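PDB 4OVJ: extracellular solute-binding protein family 1 from Alicyclobacillus acidocaldarius subsp. acidocaldarius, which probably binds a solute outside the membrane and delivers it to an ABC-type importer, as solute-binding proteins of this family do. Local coordinates for residues Y91-A96 and G123-G128; L102-A107 and Y130-A135; Q241-T246 and V261-S266; D247-G252 and M271-A276; V158-W163 and L279-P284. One frame throughout, in Å; residues are numbered along the deposited sequence.

Contact 1. Residues Y91-A96 and G123-G128; sequences YIDAYA and GYIDGG
Ile125 points its side chain at the opening turn of helix 92-98 and meets Ile92, Asp93 and Ala96 there, a small example of a hairpin packing on a helix through one branched residue. Its branches divide the work. CD1 lies over the helix backbone, 3.7 Å from Asp93 CA, while CG1 rests on the methyl of Ala96, at 4.0 Å from CB. The other branch, CG2, lies 3.6 Å from Asp93 OD1. Asp93 carries CG anti to its own backbone N (chi1 177°), which swings the carboxylate toward the hairpin, and the two side chains cross at about a right angle. More loosely, Ile92 CD1 approaches Gly123 O at 4.1 Å. A type I' turn from Ile125 to Gly128 fixes where Ile125 stands, with Ile125 N bonded to Gly128 O at 2.9 Å. Cutting Ile125 back to an alanine would probably open a gap over Asp93 and beside the Ala96 methyl, so that hairpin and helix lose most of their mutual packing. The union is thus one of shape and dispersion, and the carboxylate that leans on hydrocarbon has its charge answered by a salt bridge to Lys97.

Contact 2. Residues L102-A107 and Y130-A135; sequences LNLKGA and YGIPNA
With CG of Tyr130 anti to the carbonyl carbon (chi1 -64°), the ring comes back alongside Leu102 and Asn103, although its CB bond leaves in the other direction. Leu104 takes the same kind of turn (chi1 -51°) and sends CD1 onto Ile132. The motif is an Asx turn overlapping a type II turn, from Leu104 to Ala107, set against the start of the long strand 128-144 in the mixed sheet of this solute-binding fold. The tyrosine ring meets backbone more than side chain: its CD1 lies 3.6 Å from Leu102 O, and its CE1 is 3.8 Å from Asn103 CA. Both partners come at a slant to the ring. Deeper in, the contact is hydrocarbon: Leu104 CD1 touches Ile132 CG1 at 3.9 Å, and the two side chains cross obliquely in a buried patch that Ile110, Ile115 and Leu318 help to fill around Ile132. A water lies 2.8 Å from Leu102 O and equally far from Tyr130 O, an oxygen that also bonds to the hydroxyl of Ser299. The loop itself is stiffened by Asn103, whose OD1 serves Leu129 N besides its own turn. Within that turn Lys105 N donates to Asn103 OD1 at 3.0 Å, an almost straight bond (162°) whose donor sits above the carbonyl plane of the amide.

Contact 3. Residues Q241-T246 and V261-S266; sequences QTADPT and VNYVVS
Thr242 and Tyr263 supply the aromatic part of this contact, in which a threonine methyl is laid on a tyrosine face. Thr242 CG2, anti to the backbone N, lies 3.6 Å from the centroid of the Tyr263 ring and 17° off its normal, a clear CH-pi approach. The opposite face of the same ring has Asn262 ND2 over its centre, so a methyl and, more loosely, an amide nitrogen lie over its two faces. Apolar contact continues at Ala243, whose CB is 4.1 Å from Tyr263 CD1 and 4.0 Å from Ser266 CB, joining the loop to the first turn of helix 263-269. Ala243 owes this position to a positive phi (76°) in the type II turn from Gln241 to Asp244.

Polar groups lie at the margins. Gln241, bent at chi2, brings OE1 to 3.1 Å from Tyr263 OH, its amide plane tilted little from that of the ring. Thr242 turns its hydroxyl to another partner, Glu257. Further along the loop Asp244 OD2 accepts from Thr246 N at 3.1 Å, an Asx turn, and also from Thr246 OG1 at 2.8 Å.

A bound sulfate, probably from the crystallisation liquor, lies about 5 Å from the Thr242 side chain. Threonine is used here from both branches: the methyl packs on an aromatic face while the hydroxyl bonds to Glu257, and a surface loop is thereby fitted to a helix with little buried surface.

Contact 4. Residues D247-G252 and M271-A276; sequences DPMVQG and MTRSLA
The carbonyl oxygen of Met249 is gripped twice, by Arg273 NH2 from across the contact at 2.8 Å and by Gly252 N of its own type I turn at 3.1 Å. The arginine bond lies in the carbonyl plane, on a lone pair, and in the plane of the guanidinium, though it is bent at the hydrogen (139°). Arg273 sets out with CG between the backbone N and the carbonyl carbon, then runs extended to NE, which carries the guanidinium edge across to the turn. Its other terminal nitrogen, NH1, makes salt bridges to Asp144 and Asp255, and NH2 also bonds to Ser254 O. A leucine in its place would probably leave those two acids without their positive mate and Met249 O with one grip fewer. Two apolar contacts accompany this bond. Met249, a selenomethionine like Met271, stretches out until its CE meets Leu275 CD2, tip to tip, at 3.6 Å. Met271, bent at chi3, lays its CE 3.7 Å from Val250 CA. Within segment 247-252, Asp247 OD1 takes Met249 N at 2.9 Å in an Asx turn at the start of the loop. Leu267 of helix 263-269 touches Val250 and Leu275, while Leu275 also rests on Ile142 of strand 128-144, where strand 275-278 joins the sheet.

Contact 5. Residues V158-W163 and L279-P284; sequences VSWQQW and LPPTQP
Pro281 packs its ring into the corner formed by two indoles, those of Trp160 and Trp163, at the start of helix 160-174, where Ser159 and Gln162 form a capping box. Its CB stands 3.9 Å from the centroid of the six-membered ring of Trp160, over the face, and its CG 4.1 Å from the centroid of the five-membered ring of Trp163, also over the face. The two CH-pi contacts use different carbons of one pyrrolidine, which crosses the Trp160 ring at about a right angle. Backbone bonds beside the proline tie the two segments: Thr282 N donates to Val158 O at 2.8 Å, and Trp160 N, in the first turn of the helix, to Thr282 O at 2.9 Å. They make a single bridge pairing Ser159 with Thr282. Next outward, the capping box steadies the helix end itself. Ser159 OG, held between the backbone N and the carbonyl carbon (chi1 69°), receives Gln162 N at 3.0 Å, and Ser159 N returns a nearly straight bond to Gln162 OE1 at 2.9 Å. A second shell fixes the indoles, Gln194 taking Trp160 NE1 and Glu179 taking Trp163 NE1; Gln194 and Tyr190 also bond to Pro281 O. At the other end of the contact one water joins the segments, accepting from Val158 N at 3.0 Å and donating to Leu279 O at 2.8 Å.

Overall arrangement
The five contacts fall into two groups on a chain that folds as two lobes. Contacts 1 and 2, with centres 10 Å apart, interlock along the chain and touch through Gly123 O and Tyr130 N, 2.9 Å apart, beside the pairing of strands 124-125 and 128-144. Contacts 3 and 4 interlock likewise, their centres 9 Å apart, and Pro245 O lies 3.1 Å from Gln251 NE2. Contact 5 closes a long loop within which both are nested, its centre 22 Å from each. Between the groups, centres of contacts 2 and 4 stand about 39 Å apart, yet both reach one sheet, through the neighbouring strands 128-144 and 275-278. The sulfate near contact 3 does not by itself identify the solute site.

Contact 1. Residues Y91-A96 and G123-G128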
# COMPACT_ATOMS: atom_id res chain seq x y z
N TYR A 91 -0.86 -15.04 1.79
CA TYR A 91 -0.92 -16.46 1.44
C TYR A 91 0.15 -16.96 0.48
O TYR A 91 0.30 -18.17 0.28
CB TYR A 91 -2.29 -16.76 0.86
CG TYR A 91 -3.42 -16.65 1.86
CD1 TYR A 91 -3.43 -17.43 3.01
CD2 TYR A 91 -4.46 -15.77 1.66
CE1 TYR A 91 -4.47 -17.32 3.93
CE2 TYR A 91 -5.50 -15.67 2.56
CZ TYR A 91 -5.50 -16.44 3.69
OH TYR A 91 -6.54 -16.32 4.57
N ILE A 92 0.91 -16.05 -0.11
CA ILE A 92 1.83 -16.44 -1.16
C ILE A 92 2.91 -17.41 -0.65
O ILE A 92 3.27 -18.35 -1.35
CB ILE A 92 2.43 -15.22 -1.90
CG1 ILE A 92 3.17 -15.68 -3.16
CG2 ILE A 92 3.31 -14.39 -0.98
CD1 ILE A 92 3.46 -14.55 -4.13
N ASP A 93 3.40 -17.19 0.58
CA ASP A 93 4.43 -18.07 1.14
C ASP A 93 3.92 -19.51 1.19
O ASP A 93 4.63 -20.44 0.79
CB ASP A 93 4.86 -17.63 2.54
CG ASP A 93 5.88 -18.58 3.17
OD1 ASP A 93 7.07 -18.49 2.80
OD2 ASP A 93 5.49 -19.40 4.04
N ALA A 94 2.70 -19.67 1.70
CA ALA A 94 2.13 -21.01 1.87
C ALA A 94 2.00 -21.73 0.53
O ALA A 94 2.45 -22.87 0.39
CB ALA A 94 0.78 -20.92 2.58
N TYR A 95 1.40 -21.06 -0.45
CA TYR A 95 1.22 -21.66 -1.78
C TYR A 95 2.56 -21.97 -2.46
O TYR A 95 2.73 -23.02 -3.07
CB TYR A 95 0.35 -20.76 -2.66
CG TYR A 95 -1.13 -20.92 -2.36
CD1 TYR A 95 -1.74 -20.17 -1.37
CD2 TYR A 95 -1.90 -21.85 -3.04
CE1 TYR A 95 -3.10 -20.32 -1.08
CE2 TYR A 95 -3.24 -22.01 -2.75
CZ TYR A 95 -3.84 -21.25 -1.77
OH TYR A 95 -5.17 -21.42 -1.47
N ALA A 96 3.52 -21.06 -2.32
CA ALA A 96 4.84 -21.21 -2.93
C ALA A 96 5.60 -22.38 -2.33
O ALA A 96 6.17 -23.18 -3.05
CB ALA A 96 5.66 -19.93 -2.76
N GLY A 123 7.25 -10.48 -4.21
CA GLY A 123 6.76 -11.75 -4.75
C GLY A 123 7.75 -12.89 -4.61
O GLY A 123 7.47 -14.01 -5.05
N TYR A 124 8.91 -12.63 -4.01
CA TYR A 124 9.96 -13.64 -3.86
C TYR A 124 9.76 -14.47 -2.59
O TYR A 124 9.41 -13.94 -1.53
CB TYR A 124 11.36 -13.02 -3.85
CG TYR A 124 12.01 -12.91 -5.21
CD1 TYR A 124 11.68 -11.88 -6.07
CD2 TYR A 124 12.98 -13.83 -5.62
CE1 TYR A 124 12.28 -11.77 -7.31
CE2 TYR A 124 13.58 -13.73 -6.86
CZ TYR A 124 13.23 -12.69 -7.70
OH TYR A 124 13.82 -12.59 -8.94
N ILE A 125 9.96 -15.77 -2.73
CA ILE A 125 10.00 -16.68 -1.59
C ILE A 125 11.23 -17.57 -1.84
O ILE A 125 11.34 -18.19 -2.90
CB ILE A 125 8.73 -17.55 -1.51
CG1 ILE A 125 7.45 -16.69 -1.36
CG2 ILE A 125 8.82 -18.53 -0.35
CD1 ILE A 125 7.31 -15.99 -0.02
N ASP A 126 12.16 -17.60 -0.90
CA ASP A 126 13.35 -18.47 -1.01
C ASP A 126 13.99 -18.50 -2.41
O ASP A 126 14.22 -19.58 -2.97
CB ASP A 126 12.99 -19.90 -0.61
CG ASP A 126 12.52 -20.01 0.83
OD1 ASP A 126 12.90 -19.15 1.66
OD2 ASP A 126 11.77 -20.96 1.13
N GLY A 127 14.23 -17.32 -2.97
CA GLY A 127 14.97 -17.20 -4.23
C GLY A 127 14.16 -17.33 -5.51
O GLY A 127 14.68 -17.08 -6.60
N GLY A 128 12.90 -17.74 -5.40
CA GLY A 128 12.03 -17.86 -6.57
C GLY A 128 11.03 -16.72 -6.56
O GLY A 128 10.69 -16.19 -5.49

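Contact 2. Residues L102-A107 and Y130-A135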
# COMPACT_ATOMS: atom_id res chain seq x y z
N LEU A 102 4.16 -21.43 -10.02
CA LEU A 102 5.22 -21.42 -11.00
C LEU A 102 6.26 -20.37 -10.65
O LEU A 102 5.93 -19.23 -10.32
CB LEU A 102 4.66 -21.14 -12.39
CG LEU A 102 5.59 -21.33 -13.57
CD1 LEU A 102 5.94 -22.80 -13.75
CD2 LEU A 102 4.92 -20.80 -14.82
N ASN A 103 7.53 -20.74 -10.73
CA ASN A 103 8.62 -19.79 -10.56
C ASN A 103 8.71 -18.94 -11.83
O ASN A 103 9.01 -19.44 -12.92
CB ASN A 103 9.94 -20.50 -10.28
CG ASN A 103 11.06 -19.55 -9.89
OD1 ASN A 103 10.94 -18.34 -9.98
ND2 ASN A 103 12.17 -20.12 -9.48
N LEU A 104 8.44 -17.65 -11.66
CA LEU A 104 8.38 -16.69 -12.75
C LEU A 104 9.71 -15.99 -13.00
O LEU A 104 9.82 -15.18 -13.93
CB LEU A 104 7.29 -15.63 -12.46
CG LEU A 104 5.91 -16.17 -12.08
CD1 LEU A 104 4.97 -15.02 -11.74
CD2 LEU A 104 5.35 -17.06 -13.17
N LYS A 105 10.72 -16.29 -12.19
CA LYS A 105 12.02 -15.63 -12.33
C LYS A 105 12.56 -15.91 -13.72
O LYS A 105 12.64 -17.06 -14.17
CB LYS A 105 13.01 -16.10 -11.26
CG LYS A 105 14.36 -15.39 -11.29
CD LYS A 105 15.32 -16.05 -10.30
CE LYS A 105 16.77 -15.67 -10.55
NZ LYS A 105 17.07 -14.32 -10.01
N GLY A 106 12.90 -14.83 -14.43
CA GLY A 106 13.45 -14.93 -15.77
C GLY A 106 12.49 -15.45 -16.84
O GLY A 106 12.93 -15.86 -17.92
N ALA A 107 11.18 -15.42 -16.55
CA ALA A 107 10.18 -15.90 -17.49
C ALA A 107 10.33 -15.15 -18.79
O ALA A 107 10.36 -13.92 -18.80
CB ALA A 107 8.77 -15.70 -16.94
N TYR A 130 7.27 -15.88 -7.21
CA TYR A 130 6.03 -16.64 -7.31
C TYR A 130 4.76 -15.83 -7.55
O TYR A 130 3.68 -16.39 -7.73
CB TYR A 130 5.89 -17.54 -6.08
CG TYR A 130 7.01 -18.56 -6.06
CD1 TYR A 130 6.99 -19.65 -6.92
CD2 TYR A 130 8.09 -18.42 -5.20
CE1 TYR A 130 7.99 -20.59 -6.92
CE2 TYR A 130 9.11 -19.35 -5.19
CZ TYR A 130 9.06 -20.43 -6.05
OH TYR A 130 10.08 -21.35 -6.04
N GLY A 131 4.90 -14.52 -7.56
CA GLY A 131 3.80 -13.64 -7.89
C GLY A 131 4.35 -12.30 -8.30
O GLY A 131 5.40 -11.89 -7.83
N ILE A 132 3.64 -11.62 -9.19
CA ILE A 132 4.00 -10.27 -9.58
C ILE A 132 2.91 -9.30 -9.10
O ILE A 132 1.72 -9.49 -9.40
CB ILE A 132 4.23 -10.18 -11.09
CG1 ILE A 132 5.35 -11.16 -11.49
CG2 ILE A 132 4.61 -8.75 -11.46
CD1 ILE A 132 5.60 -11.27 -12.97
N PRO A 133 3.30 -8.28 -8.32
CA PRO A 133 2.31 -7.32 -7.85
C PRO A 133 1.57 -6.71 -9.02
O PRO A 133 2.19 -6.43 -10.05
CB PRO A 133 3.15 -6.27 -7.11
CG PRO A 133 4.33 -7.03 -6.64
CD PRO A 133 4.64 -7.98 -7.76
N ASN A 134 0.26 -6.55 -8.88
CA ASN A 134 -0.54 -6.04 -9.98
C ASN A 134 -0.93 -4.57 -9.82
O ASN A 134 -1.36 -3.93 -10.78
CB ASN A 134 -1.77 -6.93 -10.24
CG ASN A 134 -2.72 -7.04 -9.07
OD1 ASN A 134 -2.70 -6.23 -8.14
ND2 ASN A 134 -3.57 -8.06 -9.11
N ALA A 135 -0.77 -4.03 -8.62
CA ALA A 135 -1.12 -2.65 -8.33
C ALA A 135 -0.43 -2.23 -7.05
O ALA A 135 -0.04 -3.07 -6.23
CB ALA A 135 -2.62 -2.48 -8.20
O HOH W 1 3.51 -17.94 -10.02

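Contact 3. Residues Q241-T246 and V261-S266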
# COMPACT_ATOMS: atom_id res chain seq x y z
N GLN A 241 -12.30 7.67 9.43
CA GLN A 241 -11.40 7.19 8.38
C GLN A 241 -10.85 8.40 7.66
O GLN A 241 -11.49 9.44 7.62
CB GLN A 241 -12.17 6.29 7.39
CG GLN A 241 -11.33 5.65 6.29
CD GLN A 241 -10.51 4.47 6.78
OE1 GLN A 241 -9.28 4.50 6.79
NE2 GLN A 241 -11.21 3.41 7.20
N THR A 242 -9.67 8.26 7.07
CA THR A 242 -9.19 9.27 6.15
C THR A 242 -10.23 9.55 5.08
O THR A 242 -10.84 8.63 4.53
CB THR A 242 -7.88 8.80 5.49
OG1 THR A 242 -6.88 8.70 6.50
CG2 THR A 242 -7.42 9.76 4.42
N ALA A 243 -10.43 10.84 4.81
CA ALA A 243 -11.32 11.31 3.75
C ALA A 243 -12.81 11.22 4.09
O ALA A 243 -13.64 11.65 3.30
CB ALA A 243 -11.01 10.61 2.43
N ASP A 244 -13.12 10.72 5.29
CA ASP A 244 -14.49 10.74 5.85
C ASP A 244 -14.83 12.19 6.17
O ASP A 244 -13.93 13.00 6.40
CB ASP A 244 -14.50 9.92 7.16
CG ASP A 244 -15.89 9.65 7.69
OD1 ASP A 244 -16.56 8.74 7.14
OD2 ASP A 244 -16.33 10.34 8.66
N PRO A 245 -16.13 12.53 6.25
CA PRO A 245 -16.48 13.88 6.74
C PRO A 245 -15.91 14.26 8.11
O PRO A 245 -15.77 15.43 8.39
CB PRO A 245 -18.00 13.84 6.80
CG PRO A 245 -18.39 12.85 5.76
CD PRO A 245 -17.32 11.79 5.80
N THR A 246 -15.57 13.28 8.95
CA THR A 246 -14.94 13.54 10.24
C THR A 246 -13.44 13.86 10.19
O THR A 246 -12.85 14.17 11.22
CB THR A 246 -15.11 12.34 11.18
OG1 THR A 246 -14.53 11.18 10.58
CG2 THR A 246 -16.58 12.10 11.47
N VAL A 261 -1.43 7.25 -0.62
CA VAL A 261 -1.54 8.18 -1.73
C VAL A 261 -2.87 8.04 -2.48
O VAL A 261 -3.36 9.02 -3.04
CB VAL A 261 -0.33 8.09 -2.68
CG1 VAL A 261 -0.36 6.82 -3.51
CG2 VAL A 261 -0.26 9.32 -3.56
N ASN A 262 -3.46 6.84 -2.46
CA ASN A 262 -4.75 6.56 -3.10
C ASN A 262 -5.86 7.48 -2.64
O ASN A 262 -6.81 7.73 -3.39
CB ASN A 262 -5.17 5.09 -2.86
CG ASN A 262 -5.74 4.84 -1.46
OD1 ASN A 262 -4.99 4.72 -0.49
ND2 ASN A 262 -7.07 4.70 -1.36
N TYR A 263 -5.75 7.99 -1.42
CA TYR A 263 -6.75 8.88 -0.87
C TYR A 263 -6.83 10.24 -1.55
O TYR A 263 -7.80 10.97 -1.33
CB TYR A 263 -6.55 9.08 0.64
CG TYR A 263 -7.04 7.92 1.47
CD1 TYR A 263 -8.39 7.62 1.55
CD2 TYR A 263 -6.15 7.15 2.20
CE1 TYR A 263 -8.85 6.57 2.31
CE2 TYR A 263 -6.60 6.08 2.97
CZ TYR A 263 -7.95 5.80 3.02
OH TYR A 263 -8.43 4.76 3.78
N VAL A 264 -5.83 10.61 -2.36
CA VAL A 264 -5.86 11.95 -2.95
C VAL A 264 -7.09 12.15 -3.83
O VAL A 264 -7.63 13.26 -3.88
CB VAL A 264 -4.56 12.33 -3.71
CG1 VAL A 264 -4.40 11.52 -4.98
CG2 VAL A 264 -4.55 13.82 -4.04
N VAL A 265 -7.56 11.11 -4.52
CA VAL A 265 -8.72 11.26 -5.40
C VAL A 265 -9.96 11.59 -4.56
O VAL A 265 -10.67 12.55 -4.85
CB VAL A 265 -8.97 10.01 -6.26
CG1 VAL A 265 -10.35 10.06 -6.92
CG2 VAL A 265 -7.87 9.87 -7.29
N SER A 266 -10.19 10.80 -3.52
CA SER A 266 -11.31 11.03 -2.60
C SER A 266 -11.23 12.39 -1.93
O SER A 266 -12.21 13.13 -1.90
CB SER A 266 -11.38 9.95 -1.51
OG SER A 266 -11.62 8.69 -2.08

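Contact 4. Residues D247-G252 and M271-A276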
# COMPACT_ATOMS: atom_id res chain seq x y z
N ASP A 247 -12.83 13.75 9.01
CA ASP A 247 -11.42 14.06 8.80
C ASP A 247 -11.26 15.58 8.82
O ASP A 247 -11.92 16.26 8.03
CB ASP A 247 -10.98 13.45 7.46
CG ASP A 247 -9.51 13.69 7.13
OD1 ASP A 247 -8.85 14.57 7.75
OD2 ASP A 247 -9.03 12.98 6.22
N PRO A 248 -10.40 16.12 9.71
CA PRO A 248 -10.28 17.60 9.74
C PRO A 248 -9.85 18.23 8.42
O PRO A 248 -10.13 19.41 8.19
CB PRO A 248 -9.22 17.87 10.80
CG PRO A 248 -8.87 16.58 11.43
CD PRO A 248 -9.60 15.46 10.76
N MSE A 249 -9.17 17.47 7.58
CA MSE A 249 -8.80 18.01 6.27
C MSE A 249 -10.03 18.23 5.41
O MSE A 249 -10.15 19.25 4.73
CB MSE A 249 -7.80 17.09 5.59
CG MSE A 249 -7.04 17.97 4.63
SE MSE A 249 -5.55 16.94 3.92
CE MSE A 249 -5.11 18.35 2.64
N VAL A 250 -10.97 17.28 5.46
CA VAL A 250 -12.25 17.42 4.75
C VAL A 250 -13.07 18.59 5.30
O VAL A 250 -13.79 19.26 4.55
CB VAL A 250 -13.04 16.08 4.82
CG1 VAL A 250 -14.44 16.23 4.26
CG2 VAL A 250 -12.28 14.99 4.08
N GLN A 251 -12.94 18.85 6.59
CA GLN A 251 -13.65 19.96 7.23
C GLN A 251 -13.00 21.32 7.02
O GLN A 251 -13.54 22.35 7.42
CB GLN A 251 -13.76 19.70 8.73
CG GLN A 251 -14.49 18.41 9.06
CD GLN A 251 -14.50 18.14 10.54
OE1 GLN A 251 -13.96 18.91 11.33
NE2 GLN A 251 -15.13 17.06 10.93
N GLY A 252 -11.82 21.32 6.41
CA GLY A 252 -11.06 22.55 6.20
C GLY A 252 -10.31 23.07 7.41
O GLY A 252 -9.84 24.20 7.41
N MSE A 271 -13.21 18.91 -1.81
CA MSE A 271 -12.80 20.29 -1.56
C MSE A 271 -12.28 20.94 -2.79
O MSE A 271 -11.68 20.30 -3.64
CB MSE A 271 -11.75 20.34 -0.46
CG MSE A 271 -10.44 19.63 -0.82
SE MSE A 271 -9.36 19.19 0.78
CE MSE A 271 -10.43 17.72 1.54
N THR A 272 -12.48 22.26 -2.91
CA THR A 272 -12.02 22.97 -4.09
C THR A 272 -10.55 23.38 -4.03
O THR A 272 -9.94 23.64 -5.06
CB THR A 272 -12.89 24.20 -4.38
OG1 THR A 272 -13.17 24.87 -3.16
CG2 THR A 272 -14.20 23.77 -5.02
N ARG A 273 -9.98 23.46 -2.83
CA ARG A 273 -8.58 23.81 -2.70
C ARG A 273 -7.70 22.74 -3.31
O ARG A 273 -7.96 21.55 -3.16
CB ARG A 273 -8.20 24.03 -1.24
CG ARG A 273 -8.41 22.83 -0.33
CD ARG A 273 -8.14 23.28 1.07
NE ARG A 273 -8.47 22.28 2.07
CZ ARG A 273 -7.88 22.17 3.25
NH1 ARG A 273 -6.88 22.97 3.58
NH2 ARG A 273 -8.29 21.26 4.11
N SER A 274 -6.69 23.18 -4.04
CA SER A 274 -5.82 22.27 -4.76
C SER A 274 -4.88 21.54 -3.82
O SER A 274 -4.19 22.16 -3.01
CB SER A 274 -5.01 23.04 -5.79
OG SER A 274 -5.89 23.65 -6.71
N LEU A 275 -4.86 20.22 -3.96
CA LEU A 275 -3.97 19.38 -3.16
C LEU A 275 -2.77 18.92 -3.98
O LEU A 275 -2.86 18.70 -5.19
CB LEU A 275 -4.73 18.16 -2.67
CG LEU A 275 -5.98 18.44 -1.85
CD1 LEU A 275 -6.59 17.13 -1.34
CD2 LEU A 275 -5.70 19.40 -0.70
N ALA A 276 -1.64 18.81 -3.30
CA ALA A 276 -0.41 18.32 -3.89
C ALA A 276 0.16 17.22 -3.00
O ALA A 276 -0.31 17.02 -1.88
CB ALA A 276 0.59 19.44 -4.07

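Contact 5. Residues V158-W163 and L279-P284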
# COMPACT_ATOMS: atom_id res chain seq x y z
N VAL A 158 11.51 16.43 2.89
CA VAL A 158 12.23 17.04 3.99
C VAL A 158 12.41 16.04 5.13
O VAL A 158 11.79 14.99 5.13
CB VAL A 158 11.51 18.29 4.52
CG1 VAL A 158 11.53 19.41 3.49
CG2 VAL A 158 10.09 17.97 4.93
N SER A 159 13.26 16.40 6.08
CA SER A 159 13.41 15.61 7.30
C SER A 159 12.24 15.87 8.25
O SER A 159 11.54 16.87 8.13
CB SER A 159 14.69 15.97 8.02
OG SER A 159 14.57 17.28 8.54
N TRP A 160 12.07 14.98 9.21
CA TRP A 160 11.03 15.17 10.23
C TRP A 160 11.17 16.52 10.96
O TRP A 160 10.18 17.21 11.19
CB TRP A 160 11.06 14.03 11.26
CG TRP A 160 10.55 12.72 10.77
CD1 TRP A 160 11.26 11.58 10.62
CD2 TRP A 160 9.20 12.39 10.43
NE1 TRP A 160 10.46 10.57 10.18
CE2 TRP A 160 9.17 11.04 10.07
CE3 TRP A 160 8.00 13.12 10.40
CZ2 TRP A 160 8.01 10.39 9.67
CZ3 TRP A 160 6.84 12.48 10.01
CH2 TRP A 160 6.85 11.12 9.66
N GLN A 161 12.40 16.89 11.33
CA GLN A 161 12.60 18.16 12.03
C GLN A 161 12.35 19.36 11.11
O GLN A 161 11.77 20.36 11.52
CB GLN A 161 13.98 18.21 12.68
CG GLN A 161 14.09 17.30 13.90
CD GLN A 161 13.25 17.81 15.07
OE1 GLN A 161 13.27 19.01 15.35
NE2 GLN A 161 12.50 16.93 15.72
N GLN A 162 12.76 19.26 9.85
CA GLN A 162 12.45 20.32 8.90
C GLN A 162 10.94 20.45 8.70
O GLN A 162 10.41 21.55 8.63
CB GLN A 162 13.14 20.07 7.57
CG GLN A 162 14.66 20.21 7.61
CD GLN A 162 15.36 19.66 6.37
OE1 GLN A 162 14.82 18.85 5.61
NE2 GLN A 162 16.60 20.08 6.18
N TRP A 163 10.26 19.31 8.61
CA TRP A 163 8.83 19.27 8.48
C TRP A 163 8.13 19.92 9.68
O TRP A 163 7.22 20.72 9.49
CB TRP A 163 8.38 17.82 8.29
CG TRP A 163 6.93 17.64 8.02
CD1 TRP A 163 6.06 16.87 8.73
CD2 TRP A 163 6.17 18.22 6.94
NE1 TRP A 163 4.81 16.92 8.16
CE2 TRP A 163 4.85 17.73 7.06
CE3 TRP A 163 6.48 19.07 5.88
CZ2 TRP A 163 3.85 18.09 6.17
CZ3 TRP A 163 5.48 19.42 4.99
CH2 TRP A 163 4.18 18.94 5.16
N LEU A 279 6.66 13.13 -0.95
CA LEU A 279 7.08 11.92 -0.25
C LEU A 279 7.15 12.21 1.25
O LEU A 279 7.44 13.35 1.65
CB LEU A 279 8.44 11.43 -0.76
CG LEU A 279 8.44 10.98 -2.21
CD1 LEU A 279 9.87 10.64 -2.63
CD2 LEU A 279 7.50 9.80 -2.45
N PRO A 280 6.91 11.21 2.09
CA PRO A 280 6.91 11.46 3.53
C PRO A 280 8.30 11.79 4.08
O PRO A 280 9.33 11.47 3.45
CB PRO A 280 6.33 10.19 4.14
CG PRO A 280 6.19 9.21 3.05
CD PRO A 280 6.57 9.82 1.74
N PRO A 281 8.34 12.45 5.24
CA PRO A 281 9.62 12.96 5.72
C PRO A 281 10.64 11.90 6.06
O PRO A 281 10.27 10.76 6.36
CB PRO A 281 9.25 13.76 6.97
CG PRO A 281 7.85 14.14 6.76
CD PRO A 281 7.24 12.96 6.07
N THR A 282 11.90 12.29 6.01
CA THR A 282 13.01 11.41 6.25
C THR A 282 13.61 11.57 7.63
O THR A 282 13.41 12.58 8.31
CB THR A 282 14.11 11.65 5.19
OG1 THR A 282 14.57 13.00 5.27
CG2 THR A 282 13.58 11.38 3.81
N GLN A 283 14.38 10.55 8.04
CA GLN A 283 15.13 10.59 9.29
C GLN A 283 16.62 10.72 8.99
O GLN A 283 17.23 9.79 8.51
CB GLN A 283 14.89 9.31 10.08
CG GLN A 283 15.72 9.22 11.35
CD GLN A 283 15.47 10.37 12.29
OE1 GLN A 283 14.33 10.62 12.70
NE2 GLN A 283 16.52 11.11 12.62
N PRO A 284 17.22 11.87 9.34
CA PRO A 284 18.66 11.99 9.18
C PRO A 284 19.42 10.95 10.01
O PRO A 284 19.06 10.69 11.16
CB PRO A 284 18.93 13.42 9.65
CG PRO A 284 17.65 14.14 9.37
CD PRO A 284 16.58 13.14 9.69
O HOH W 2 8.79 15.21 3.20